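Local coordinates for protein HAD family phosphatase (Pseudomonas syringae pv. tomato, PDB 2ODA) that is of unsettled function but belongs to a Pseudomonas-specific subfamily of the haloacid dehalogenase superfamily and is classed as a HAD family phosphatase, at residues 143-146 against 152-155; 159-164 against 170-175; 56-61 against 115-120; 47-52 against 74-79. All blocks are in the same frame, centred on the assembly; numbering follows the deposited sequence.

Contact 1 (143-146 against 152-155)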
loop_
_atom_site.group_PDB
_atom_site.type_symbol
_atom_site.label_atom_id
_atom_site.label_comp_id
_atom_site.label_asym_id
_atom_site.label_seq_id
_atom_site.Cartn_x
_atom_site.Cartn_y
_atom_site.Cartn_z
ATOM N N SER B 143 36.981 0.244 3.564
ATOM C CA SER B 143 38.319 0.601 4.051
ATOM C C SER B 143 38.271 1.716 5.114
ATOM O O SER B 143 38.974 1.642 6.137
ATOM C CB SER B 143 39.267 0.955 2.894
ATOM O OG SER B 143 38.844 2.125 2.199
ATOM N N GLN B 144 37.415 2.715 4.893
ATOM C CA GLN B 144 37.264 3.823 5.841
ATOM C C GLN B 144 36.633 3.353 7.160
ATOM O O GLN B 144 37.081 3.746 8.257
ATOM C CB GLN B 144 36.417 4.946 5.236
ATOM C CG GLN B 144 37.102 5.678 4.080
ATOM C CD GLN B 144 36.180 6.667 3.409
ATOM O OE1 GLN B 144 34.989 6.390 3.203
ATOM N NE2 GLN B 144 36.721 7.841 3.062
ATOM N N TRP B 145 35.590 2.530 7.040
ATOM C CA TRP B 145 34.925 1.928 8.194
ATOM C C TRP B 145 35.904 1.087 9.006
ATOM O O TRP B 145 35.921 1.155 10.239
ATOM C CB TRP B 145 33.737 1.080 7.733
ATOM C CG TRP B 145 32.856 0.532 8.856
ATOM C CD1 TRP B 145 32.785 -0.769 9.285
ATOM C CD2 TRP B 145 31.888 1.265 9.628
ATOM N NE1 TRP B 145 31.848 -0.881 10.298
ATOM C CE2 TRP B 145 31.277 0.348 10.515
ATOM C CE3 TRP B 145 31.483 2.624 9.656
ATOM C CZ2 TRP B 145 30.287 0.739 11.438
ATOM C CZ3 TRP B 145 30.508 3.008 10.567
ATOM C CH2 TRP B 145 29.924 2.069 11.450
ATOM N N GLN B 146 36.710 0.293 8.310
ATOM C CA GLN B 146 37.687 -0.566 8.976
ATOM C C GLN B 146 38.855 0.206 9.588
ATOM O O GLN B 146 39.452 -0.272 10.542
ATOM C CB GLN B 146 38.184 -1.650 8.012
ATOM C CG GLN B 146 37.168 -2.827 7.882
ATOM C CD GLN B 146 37.178 -3.511 6.514
ATOM O OE1 GLN B 146 38.216 -3.599 5.854
ATOM N NE2 GLN B 146 36.014 -4.005 6.086
ATOM N N GLU B 152 34.762 4.341 17.609
ATOM C CA GLU B 152 34.260 5.202 16.546
ATOM C C GLU B 152 33.193 4.483 15.737
ATOM O O GLU B 152 32.231 5.108 15.296
ATOM C CB GLU B 152 35.403 5.595 15.600
ATOM C CG GLU B 152 36.290 6.681 16.174
ATOM C CD GLU B 152 37.497 6.936 15.324
ATOM O OE1 GLU B 152 38.125 5.971 14.814
ATOM O OE2 GLU B 152 37.838 8.117 15.183
ATOM N N ARG B 153 33.396 3.189 15.490
ATOM C CA ARG B 153 32.336 2.381 14.837
ATOM C C ARG B 153 31.083 2.305 15.720
ATOM O O ARG B 153 29.984 2.465 15.229
ATOM C CB ARG B 153 32.828 0.975 14.460
ATOM C CG ARG B 153 33.627 0.911 13.141
ATOM C CD ARG B 153 34.048 -0.538 12.856
ATOM N NE ARG B 153 35.046 -0.981 13.826
ATOM C CZ ARG B 153 36.356 -0.817 13.676
ATOM N NH1 ARG B 153 36.838 -0.247 12.570
ATOM N NH2 ARG B 153 37.193 -1.232 14.621
ATOM N N GLU B 154 31.258 2.062 17.016
ATOM C CA GLU B 154 30.125 2.053 17.949
ATOM C C GLU B 154 29.389 3.393 17.942
ATOM O O GLU B 154 28.159 3.433 17.868
ATOM C CB GLU B 154 30.588 1.698 19.362
ATOM C CG GLU B 154 29.474 1.696 20.407
ATOM C CD GLU B 154 28.353 0.743 20.027
ATOM O OE1 GLU B 154 27.192 1.199 19.899
ATOM O OE2 GLU B 154 28.643 -0.457 19.833
ATOM N N GLN B 155 30.141 4.491 18.027
ATOM C CA GLN B 155 29.528 5.823 18.030
ATOM C C GLN B 155 28.675 6.045 16.766
ATOM O O GLN B 155 27.554 6.515 16.860
ATOM C CB GLN B 155 30.584 6.935 18.214
ATOM C CG GLN B 155 29.977 8.293 18.528
ATOM C CD GLN B 155 30.993 9.317 19.069
ATOM O OE1 GLN B 155 32.200 9.101 19.020
ATOM N NE2 GLN B 155 30.496 10.438 19.572
#
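R153 sends its NH1 to the carbonyl oxygen of W145, with NH1 to O at 2.9 Å and an N-H...O angle of 148°. The donor lies in the carbonyl plane, on a lone pair, and the oxygen is nearly coplanar with the guanidinium. A second, weak bond runs from the same NH1 to Q146 O at 3.3 Å, and NH1 also reaches L148 O weakly. N150 OD1 takes NH2; with the NH1 bonds this should restrict the group's rotation. W145 and Q146 lie in the last turn of helix 142-147, so R153 links that turn to the first turns of helix 150-167. The chain bends at chi3, turning the head toward the carbonyls while its methylenes lie over one face of the indole. CD makes a CH-pi contact, 3.7 Å from the centroid of the W145 five-membered ring and 26° off its normal, and CG sits 3.6 Å from W145 CE2. Ring and guanidinium planes are 64° apart, and R153 CZ is too far for more than a weak cation-pi attraction. F20 meets the W145 ring edge-to-face. A positive group beside carbonyls at a helix C terminus would be favoured electrostatically, with the methylenes adding apolar contact.

Contact 2 (159-164 against 170-175); sequences QATLKL and HSVIDH
Helix 150-167 passes over the edge strand 171-173, the closest CA pair being T161 and V172 at 6.2 Å. Strand 171-173 lies parallel to strand 127-131 in the sheet, so the connection through helices 142-147 and 150-167 is a beta-alpha-beta crossover of the Rossmann-like HAD fold, and the contact packs its helix against its second strand. V172 carries the interface. Its side chain points at the helix and its two methyls divide the work. CG1, anti to the backbone N (chi1 -177°), meets T161, with CG1 to OG1 at 3.5 Å and CG1 to T161 CG2 at 3.9 Å. CG2 goes to the next helical turn and lies 4.0 Å from L164 CB. T161 and V172 also each touch A132, in the loop after strand 127-131, while L164 continues inward to L118 of helix 115-123. S171 and I173 contact helix 179-191, on the other side of the strand from V172. Because T161 has chi1 near -63°, OG1 stands beside its own backbone N and bonds to R157 O, the usual i-4 acceptor of a helical threonine. A water donates to D174 OD1 at 2.8 Å and, weakly, to T161 OG1 at 3.4 Å, tying the helix to the turn after the strand.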
loop_
_atom_site.group_PDB
_atom_site.type_symbol
_atom_site.label_atom_id
_atom_site.label_comp_id
_atom_site.label_asym_id
_atom_site.label_seq_id
_atom_site.Cartn_x
_atom_site.Cartn_y
_atom_site.Cartn_z
ATOM N N GLN B 159 24.602 6.556 16.513
ATOM C CA GLN B 159 24.029 7.775 15.917
ATOM C C GLN B 159 23.023 7.454 14.811
ATOM O O GLN B 159 21.911 8.004 14.808
ATOM C CB GLN B 159 25.118 8.718 15.389
ATOM C CG GLN B 159 25.807 9.418 16.523
ATOM C CD GLN B 159 27.122 10.082 16.141
ATOM O OE1 GLN B 159 27.663 9.877 15.038
ATOM N NE2 GLN B 159 27.657 10.864 17.069
ATOM N N ALA B 160 23.419 6.584 13.884
ATOM C CA ALA B 160 22.518 6.096 12.810
ATOM C C ALA B 160 21.261 5.416 13.350
ATOM O O ALA B 160 20.169 5.630 12.814
ATOM C CB ALA B 160 23.257 5.132 11.879
ATOM N N THR B 161 21.436 4.593 14.386
ATOM C CA THR B 161 20.337 3.864 15.042
ATOM C C THR B 161 19.293 4.829 15.621
ATOM O O THR B 161 18.079 4.666 15.409
ATOM C CB THR B 161 20.874 2.857 16.129
ATOM O OG1 THR B 161 21.689 1.858 15.499
ATOM C CG2 THR B 161 19.722 2.163 16.853
ATOM N N LEU B 162 19.752 5.861 16.320
ATOM C CA LEU B 162 18.810 6.835 16.842
ATOM C C LEU B 162 18.034 7.627 15.776
ATOM O O LEU B 162 16.844 7.831 15.922
ATOM C CB LEU B 162 19.465 7.746 17.889
ATOM C CG LEU B 162 19.898 7.007 19.168
ATOM C CD1 LEU B 162 20.440 8.040 20.158
ATOM C CD2 LEU B 162 18.743 6.228 19.794
ATOM N N LYS B 163 18.718 8.075 14.727
ATOM C CA LYS B 163 18.092 8.733 13.580
ATOM C C LYS B 163 17.063 7.838 12.894
ATOM O O LYS B 163 15.966 8.284 12.559
ATOM C CB LYS B 163 19.176 9.198 12.592
ATOM C CG LYS B 163 19.945 10.427 13.159
ATOM C CD LYS B 163 21.145 10.764 12.296
ATOM C CE LYS B 163 22.052 11.819 12.955
ATOM N NZ LYS B 163 23.213 12.072 12.055
ATOM N N LEU B 164 17.396 6.565 12.715
ATOM C CA LEU B 164 16.434 5.669 12.080
ATOM C C LEU B 164 15.218 5.437 12.977
ATOM O O LEU B 164 14.111 5.471 12.494
ATOM C CB LEU B 164 17.094 4.367 11.618
ATOM C CG LEU B 164 18.170 4.537 10.517
ATOM C CD1 LEU B 164 18.739 3.227 10.067
ATOM C CD2 LEU B 164 17.634 5.352 9.313
ATOM N N HIS B 170 10.894 0.406 12.581
ATOM C CA HIS B 170 10.383 -0.557 13.541
ATOM C C HIS B 170 11.455 -1.334 14.326
ATOM O O HIS B 170 11.250 -1.684 15.503
ATOM C CB HIS B 170 9.432 -1.506 12.806
ATOM C CG HIS B 170 8.221 -0.813 12.265
ATOM N ND1 HIS B 170 8.109 -0.427 10.947
ATOM C CD2 HIS B 170 7.102 -0.371 12.885
ATOM C CE1 HIS B 170 6.950 0.188 10.768
ATOM N NE2 HIS B 170 6.320 0.237 11.930
ATOM N N SER B 171 12.580 -1.623 13.669
ATOM C CA SER B 171 13.708 -2.311 14.298
ATOM C C SER B 171 14.971 -1.855 13.588
ATOM O O SER B 171 14.939 -1.603 12.396
ATOM C CB SER B 171 13.601 -3.851 14.143
ATOM O OG SER B 171 12.407 -4.362 14.710
ATOM N N VAL B 172 16.073 -1.746 14.337
ATOM C CA VAL B 172 17.378 -1.448 13.751
ATOM C C VAL B 172 18.387 -2.525 14.129
ATOM O O VAL B 172 18.476 -2.938 15.293
ATOM C CB VAL B 172 17.942 -0.040 14.187
ATOM C CG1 VAL B 172 19.282 0.244 13.488
ATOM C CG2 VAL B 172 16.947 1.102 13.844
ATOM N N ILE B 173 19.155 -2.958 13.133
ATOM C CA ILE B 173 20.178 -3.975 13.280
ATOM C C ILE B 173 21.494 -3.503 12.654
ATOM O O ILE B 173 21.511 -2.595 11.820
ATOM C CB ILE B 173 19.743 -5.346 12.648
ATOM C CG1 ILE B 173 19.332 -5.170 11.165
ATOM C CG2 ILE B 173 18.604 -5.955 13.514
ATOM C CD1 ILE B 173 19.032 -6.484 10.393
ATOM N N ASP B 174 22.584 -4.146 13.059
ATOM C CA ASP B 174 23.930 -3.693 12.681
ATOM C C ASP B 174 24.275 -4.081 11.242
ATOM O O ASP B 174 25.072 -3.400 10.583
ATOM C CB ASP B 174 24.965 -4.347 13.579
ATOM C CG ASP B 174 25.019 -3.762 14.987
ATOM O OD1 ASP B 174 24.313 -2.780 15.321
ATOM O OD2 ASP B 174 25.813 -4.342 15.770
ATOM N N HIS B 175 23.743 -5.215 10.788
ATOM C CA HIS B 175 24.081 -5.759 9.463
ATOM C C HIS B 175 23.096 -6.854 9.117
ATOM O O HIS B 175 22.380 -7.336 9.989
ATOM C CB HIS B 175 25.536 -6.320 9.443
ATOM C CG HIS B 175 25.804 -7.342 10.508
ATOM N ND1 HIS B 175 25.441 -8.666 10.384
ATOM C CD2 HIS B 175 26.384 -7.230 11.724
ATOM C CE1 HIS B 175 25.790 -9.326 11.479
ATOM N NE2 HIS B 175 26.355 -8.471 12.310
HETATM O O HOH W 1 21.761 -1.514 15.352
#

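Contact 3 (56-61 against 115-120); sequences AWIDEL and PRLLQS
The salt bridge of E60 and R116 lies just beyond the C-terminal ends of the parallel strands, where HAD proteins generally place their active site. R116 grips the carboxylate end-on with two nitrogens: NH2 donates to E60 OE1 at 2.9 Å, and NH1 to E60 OE2 at 2.8 Å. A further, weak bond joins NH1 to OE1 at 3.1 Å. Both oxygens are met close to the guanidinium plane and on their syn sides, although NH1 stands 28° out of the carboxylate plane at OE2, in line with the 30° between the two flat groups. With chi1 at 62° and the rest extended, E60 reaches across to the helix. W87 touches both charged side chains. In the Rossmann-like fold, helix 115-123 connects strands 109-112 and 127-131, and I58 of strand 55-58 meets its L117 beneath the ion pair, CG2 to CD1 at 3.7 Å. L117 also packs on L110 and S112 of strand 109-112. Next to E60, D59 forms an Asx turn: its OD1 accepts from L61 N at 3.1 Å and from E60 N at 2.7 Å, both on the anti side, while OD2 accepts from S14 N.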
loop_
_atom_site.group_PDB
_atom_site.type_symbol
_atom_site.label_atom_id
_atom_site.label_comp_id
_atom_site.label_asym_id
_atom_site.label_seq_id
_atom_site.Cartn_x
_atom_site.Cartn_y
_atom_site.Cartn_z
ATOM N N ALA B 56 12.594 -8.347 -3.711
ATOM C CA ALA B 56 12.942 -7.429 -4.789
ATOM C C ALA B 56 13.866 -6.370 -4.217
ATOM O O ALA B 56 13.762 -6.050 -3.022
ATOM C CB ALA B 56 11.699 -6.728 -5.316
ATOM N N TRP B 57 14.720 -5.797 -5.068
ATOM C CA TRP B 57 15.521 -4.642 -4.649
ATOM C C TRP B 57 14.997 -3.344 -5.227
ATOM O O TRP B 57 14.399 -3.319 -6.317
ATOM C CB TRP B 57 17.012 -4.805 -4.981
ATOM C CG TRP B 57 17.351 -4.869 -6.457
ATOM C CD1 TRP B 57 17.551 -6.006 -7.207
ATOM C CD2 TRP B 57 17.585 -3.760 -7.332
ATOM N NE1 TRP B 57 17.872 -5.662 -8.501
ATOM C CE2 TRP B 57 17.914 -4.291 -8.604
ATOM C CE3 TRP B 57 17.525 -2.365 -7.169
ATOM C CZ2 TRP B 57 18.193 -3.476 -9.716
ATOM C CZ3 TRP B 57 17.793 -1.545 -8.281
ATOM C CH2 TRP B 57 18.123 -2.108 -9.541
ATOM N N ILE B 58 15.233 -2.269 -4.476
ATOM C CA ILE B 58 14.793 -0.932 -4.852
ATOM C C ILE B 58 15.985 -0.001 -4.818
ATOM O O ILE B 58 16.762 -0.023 -3.866
ATOM C CB ILE B 58 13.753 -0.400 -3.838
ATOM C CG1 ILE B 58 12.487 -1.247 -3.921
ATOM C CG2 ILE B 58 13.463 1.090 -4.072
ATOM C CD1 ILE B 58 11.470 -0.920 -2.836
ATOM N N ASP B 59 16.116 0.839 -5.834
ATOM C CA ASP B 59 17.082 1.939 -5.745
ATOM C C ASP B 59 16.641 3.151 -6.571
ATOM O O ASP B 59 15.579 3.128 -7.224
ATOM C CB ASP B 59 18.494 1.459 -6.104
ATOM C CG ASP B 59 19.567 2.150 -5.256
ATOM O OD1 ASP B 59 19.724 3.382 -5.377
ATOM O OD2 ASP B 59 20.249 1.474 -4.470
ATOM N N GLU B 60 17.423 4.227 -6.504
ATOM C CA GLU B 60 17.125 5.428 -7.294
ATOM C C GLU B 60 18.325 5.824 -8.155
ATOM O O GLU B 60 18.233 6.737 -8.984
ATOM C CB GLU B 60 16.710 6.583 -6.381
ATOM C CG GLU B 60 17.795 7.008 -5.392
ATOM C CD GLU B 60 17.487 8.283 -4.625
ATOM O OE1 GLU B 60 16.362 8.823 -4.742
ATOM O OE2 GLU B 60 18.390 8.746 -3.891
ATOM N N LEU B 61 19.447 5.128 -7.984
ATOM C CA LEU B 61 20.632 5.424 -8.794
ATOM C C LEU B 61 20.312 5.261 -10.269
ATOM O O LEU B 61 19.427 4.474 -10.615
ATOM C CB LEU B 61 21.810 4.508 -8.423
ATOM C CG LEU B 61 22.445 4.678 -7.043
ATOM C CD1 LEU B 61 23.160 3.398 -6.658
ATOM C CD2 LEU B 61 23.405 5.839 -7.001
ATOM N N PRO B 115 17.440 6.976 4.886
ATOM C CA PRO B 115 16.255 7.564 5.529
ATOM C C PRO B 115 15.133 7.881 4.565
ATOM O O PRO B 115 13.961 7.819 4.958
ATOM C CB PRO B 115 16.792 8.864 6.140
ATOM C CG PRO B 115 18.222 8.636 6.306
ATOM C CD PRO B 115 18.647 7.788 5.142
ATOM N N ARG B 116 15.488 8.212 3.330
ATOM C CA ARG B 116 14.497 8.564 2.301
ATOM C C ARG B 116 13.727 7.359 1.783
ATOM O O ARG B 116 12.497 7.412 1.609
ATOM C CB ARG B 116 15.153 9.316 1.147
ATOM C CG ARG B 116 15.556 10.761 1.526
ATOM C CD ARG B 116 16.312 11.453 0.382
ATOM N NE ARG B 116 15.508 11.477 -0.853
ATOM C CZ ARG B 116 15.834 10.788 -1.938
ATOM N NH1 ARG B 116 16.935 10.061 -1.919
ATOM N NH2 ARG B 116 15.076 10.816 -3.033
ATOM N N LEU B 117 14.440 6.267 1.543
ATOM C CA LEU B 117 13.775 5.031 1.177
ATOM C C LEU B 117 12.988 4.436 2.342
ATOM O O LEU B 117 11.860 3.969 2.152
ATOM C CB LEU B 117 14.775 4.044 0.571
ATOM C CG LEU B 117 14.245 2.624 0.306
ATOM C CD1 LEU B 117 13.038 2.604 -0.683
ATOM C CD2 LEU B 117 15.404 1.752 -0.209
ATOM N N LEU B 118 13.565 4.425 3.544
ATOM C CA LEU B 118 12.805 4.025 4.728
ATOM C C LEU B 118 11.523 4.828 4.898
ATOM O O LEU B 118 10.473 4.270 5.230
ATOM C CB LEU B 118 13.660 4.107 5.998
ATOM C CG LEU B 118 14.783 3.056 5.991
ATOM C CD1 LEU B 118 15.859 3.461 6.995
ATOM C CD2 LEU B 118 14.200 1.657 6.280
ATOM N N GLN B 119 11.602 6.135 4.692
ATOM C CA GLN B 119 10.407 6.989 4.715
ATOM C C GLN B 119 9.365 6.562 3.671
ATOM O O GLN B 119 8.158 6.577 3.944
ATOM C CB GLN B 119 10.794 8.461 4.527
ATOM C CG GLN B 119 9.612 9.451 4.796
ATOM C CD GLN B 119 9.139 9.403 6.239
ATOM O OE1 GLN B 119 9.861 9.789 7.144
ATOM N NE2 GLN B 119 7.932 8.915 6.460
ATOM N N SER B 120 9.825 6.211 2.469
ATOM C CA SER B 120 8.917 5.661 1.447
ATOM C C SER B 120 8.207 4.409 2.000
ATOM O O SER B 120 7.003 4.256 1.839
ATOM C CB SER B 120 9.691 5.344 0.151
ATOM O OG SER B 120 8.885 4.615 -0.768
#

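Contact 4 (47-52 against 74-79); sequences ALRDQG and NDWMIA
A chi1 of 69° sets W76 CG between its own backbone N and carbonyl carbon, and R49, with CG anti to its N (chi1 -170°) and an extended chain to NE, lies flat along one face of the indole. R49 CD makes a CH-pi contact, 3.7 Å from the centroid of the W76 five-membered ring and 15° off the normal, with R49 CG 3.6 Å from W76 CD2. Further out, the guanidinium is nearly parallel to the ring but shifted toward its CB side, so that W76 CB lies over the guanidinium face, 3.4 Å from R49 NE. The carboxylate of D75 comes near without closing a salt bridge, its OD2 being 4.6 Å from R49 NH1, and any attraction there is probably weak. L48 adds a looser apolar contact, CB to W76 CH2 at 4.2 Å. Just beyond, helix 41-51 ends in a Schellman motif at G52, whose N bonds to R49 O at 3.0 Å. W76 also touches C55 of strand 55-58, while L48 continues to L9 and F11 of strand 9-12 and to L179 of helix 179-191, placing the contact where helix 41-51 packs beside the approach to edge strand 78-79.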
loop_
_atom_site.group_PDB
_atom_site.type_symbol
_atom_site.label_atom_id
_atom_site.label_comp_id
_atom_site.label_asym_id
_atom_site.label_seq_id
_atom_site.Cartn_x
_atom_site.Cartn_y
_atom_site.Cartn_z
ATOM N N ALA B 47 19.522 -18.143 3.184
ATOM C CA ALA B 47 18.326 -18.565 3.920
ATOM C C ALA B 47 17.075 -18.146 3.174
ATOM O O ALA B 47 16.162 -18.967 2.964
ATOM C CB ALA B 47 18.323 -17.988 5.326
ATOM N N LEU B 48 17.056 -16.896 2.707
ATOM C CA LEU B 48 15.877 -16.367 2.017
ATOM C C LEU B 48 15.649 -17.029 0.664
ATOM O O LEU B 48 14.515 -17.406 0.319
ATOM C CB LEU B 48 15.979 -14.842 1.850
ATOM C CG LEU B 48 15.977 -14.034 3.137
ATOM C CD1 LEU B 48 16.260 -12.538 2.802
ATOM C CD2 LEU B 48 14.652 -14.222 3.906
ATOM N N ARG B 49 16.719 -17.173 -0.113
ATOM C CA ARG B 49 16.600 -17.806 -1.412
ATOM C C ARG B 49 16.190 -19.276 -1.262
ATOM O O ARG B 49 15.316 -19.755 -1.992
ATOM C CB ARG B 49 17.909 -17.695 -2.204
ATOM C CG ARG B 49 17.737 -18.139 -3.641
ATOM C CD ARG B 49 19.014 -18.176 -4.388
ATOM N NE ARG B 49 18.741 -18.548 -5.767
ATOM C CZ ARG B 49 19.631 -18.499 -6.756
ATOM N NH1 ARG B 49 20.862 -18.068 -6.545
ATOM N NH2 ARG B 49 19.269 -18.850 -7.978
ATOM N N ASP B 50 16.812 -19.984 -0.324
ATOM C CA ASP B 50 16.435 -21.381 -0.082
ATOM C C ASP B 50 14.973 -21.517 0.323
ATOM O O ASP B 50 14.315 -22.474 -0.107
ATOM C CB ASP B 50 17.327 -22.020 0.967
ATOM C CG ASP B 50 18.740 -22.309 0.449
ATOM O OD1 ASP B 50 19.025 -22.123 -0.766
ATOM O OD2 ASP B 50 19.550 -22.708 1.290
ATOM N N GLN B 51 14.467 -20.564 1.116
ATOM C CA GLN B 51 13.056 -20.530 1.540
ATOM C C GLN B 51 12.077 -20.203 0.411
ATOM O O GLN B 51 10.866 -20.366 0.588
ATOM C CB GLN B 51 12.817 -19.437 2.593
ATOM C CG GLN B 51 13.281 -19.686 3.986
ATOM C CD GLN B 51 13.183 -18.404 4.812
ATOM O OE1 GLN B 51 12.196 -17.663 4.728
ATOM N NE2 GLN B 51 14.201 -18.143 5.616
ATOM N N GLY B 52 12.570 -19.663 -0.700
ATOM C CA GLY B 52 11.688 -19.134 -1.746
ATOM C C GLY B 52 10.998 -17.837 -1.321
ATOM O O GLY B 52 9.924 -17.506 -1.827
ATOM N N ASN B 74 21.156 -10.736 -8.971
ATOM C CA ASN B 74 20.222 -10.842 -10.093
ATOM C C ASN B 74 19.921 -12.272 -10.572
ATOM O O ASN B 74 19.116 -12.447 -11.475
ATOM C CB ASN B 74 20.599 -9.916 -11.272
ATOM C CG ASN B 74 21.908 -10.302 -11.942
ATOM O OD1 ASN B 74 22.269 -11.477 -12.021
ATOM N ND2 ASN B 74 22.619 -9.300 -12.451
ATOM N N ASP B 75 20.596 -13.266 -9.996
ATOM C CA ASP B 75 20.295 -14.677 -10.265
ATOM C C ASP B 75 18.836 -14.982 -9.840
ATOM O O ASP B 75 18.187 -15.837 -10.434
ATOM C CB ASP B 75 21.255 -15.611 -9.483
ATOM C CG ASP B 75 22.660 -15.746 -10.116
ATOM O OD1 ASP B 75 22.797 -15.844 -11.353
ATOM O OD2 ASP B 75 23.657 -15.790 -9.347
ATOM N N TRP B 76 18.316 -14.280 -8.821
ATOM C CA TRP B 76 17.053 -14.686 -8.205
ATOM C C TRP B 76 16.202 -13.538 -7.676
ATOM O O TRP B 76 14.994 -13.691 -7.460
ATOM C CB TRP B 76 17.343 -15.681 -7.081
ATOM C CG TRP B 76 18.040 -15.049 -5.903
ATOM C CD1 TRP B 76 19.367 -14.693 -5.808
ATOM C CD2 TRP B 76 17.433 -14.674 -4.667
ATOM N NE1 TRP B 76 19.617 -14.120 -4.579
ATOM C CE2 TRP B 76 18.447 -14.106 -3.856
ATOM C CE3 TRP B 76 16.123 -14.762 -4.157
ATOM C CZ2 TRP B 76 18.188 -13.642 -2.559
ATOM C CZ3 TRP B 76 15.873 -14.301 -2.865
ATOM C CH2 TRP B 76 16.905 -13.752 -2.084
HETATM N N MSE B 77 16.820 -12.389 -7.419
HETATM C CA MSE B 77 16.068 -11.283 -6.853
HETATM C C MSE B 77 15.583 -10.365 -7.960
HETATM O O MSE B 77 16.344 -10.027 -8.868
HETATM C CB MSE B 77 16.895 -10.510 -5.808
HETATM C CG MSE B 77 16.048 -9.587 -4.957
HETATM SE SE MSE B 77 17.097 -8.538 -3.692
HETATM C CE MSE B 77 18.045 -9.999 -2.831
ATOM N N ILE B 78 14.319 -9.970 -7.858
ATOM C CA ILE B 78 13.635 -9.071 -8.792
ATOM C C ILE B 78 14.175 -7.643 -8.671
ATOM O O ILE B 78 14.384 -7.173 -7.563
ATOM C CB ILE B 78 12.083 -9.092 -8.472
ATOM C CG1 ILE B 78 11.493 -10.508 -8.643
ATOM C CG2 ILE B 78 11.298 -8.035 -9.266
ATOM C CD1 ILE B 78 11.860 -11.234 -9.947
ATOM N N ALA B 79 14.424 -6.966 -9.797
ATOM C CA ALA B 79 14.642 -5.525 -9.775
ATOM C C ALA B 79 13.281 -4.811 -9.753
ATOM O O ALA B 79 12.514 -4.934 -10.704
ATOM C CB ALA B 79 15.442 -5.103 -10.997
#

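From the N terminus, contact 4 opens on helix 41-51 and contact 3 opens shortly after it on strand 55-58. The segment 74-79 then closes contact 4 before 115-120 closes contact 3, so these two cross. They meet directly where strands 55-58 and 78-79 adjoin, W57 N lying 2.9 Å from I78 O. Contacts 1 and 2 follow in series, each closing a short local loop, and share helix 150-167: the first joins it to helix 142-147, the second to strand 171-173. L164 and L118 pack together, bringing contact 2 against contact 3. Contacts 2 and 4 lie at opposite edges of the sheet, their centres about 25 Å apart.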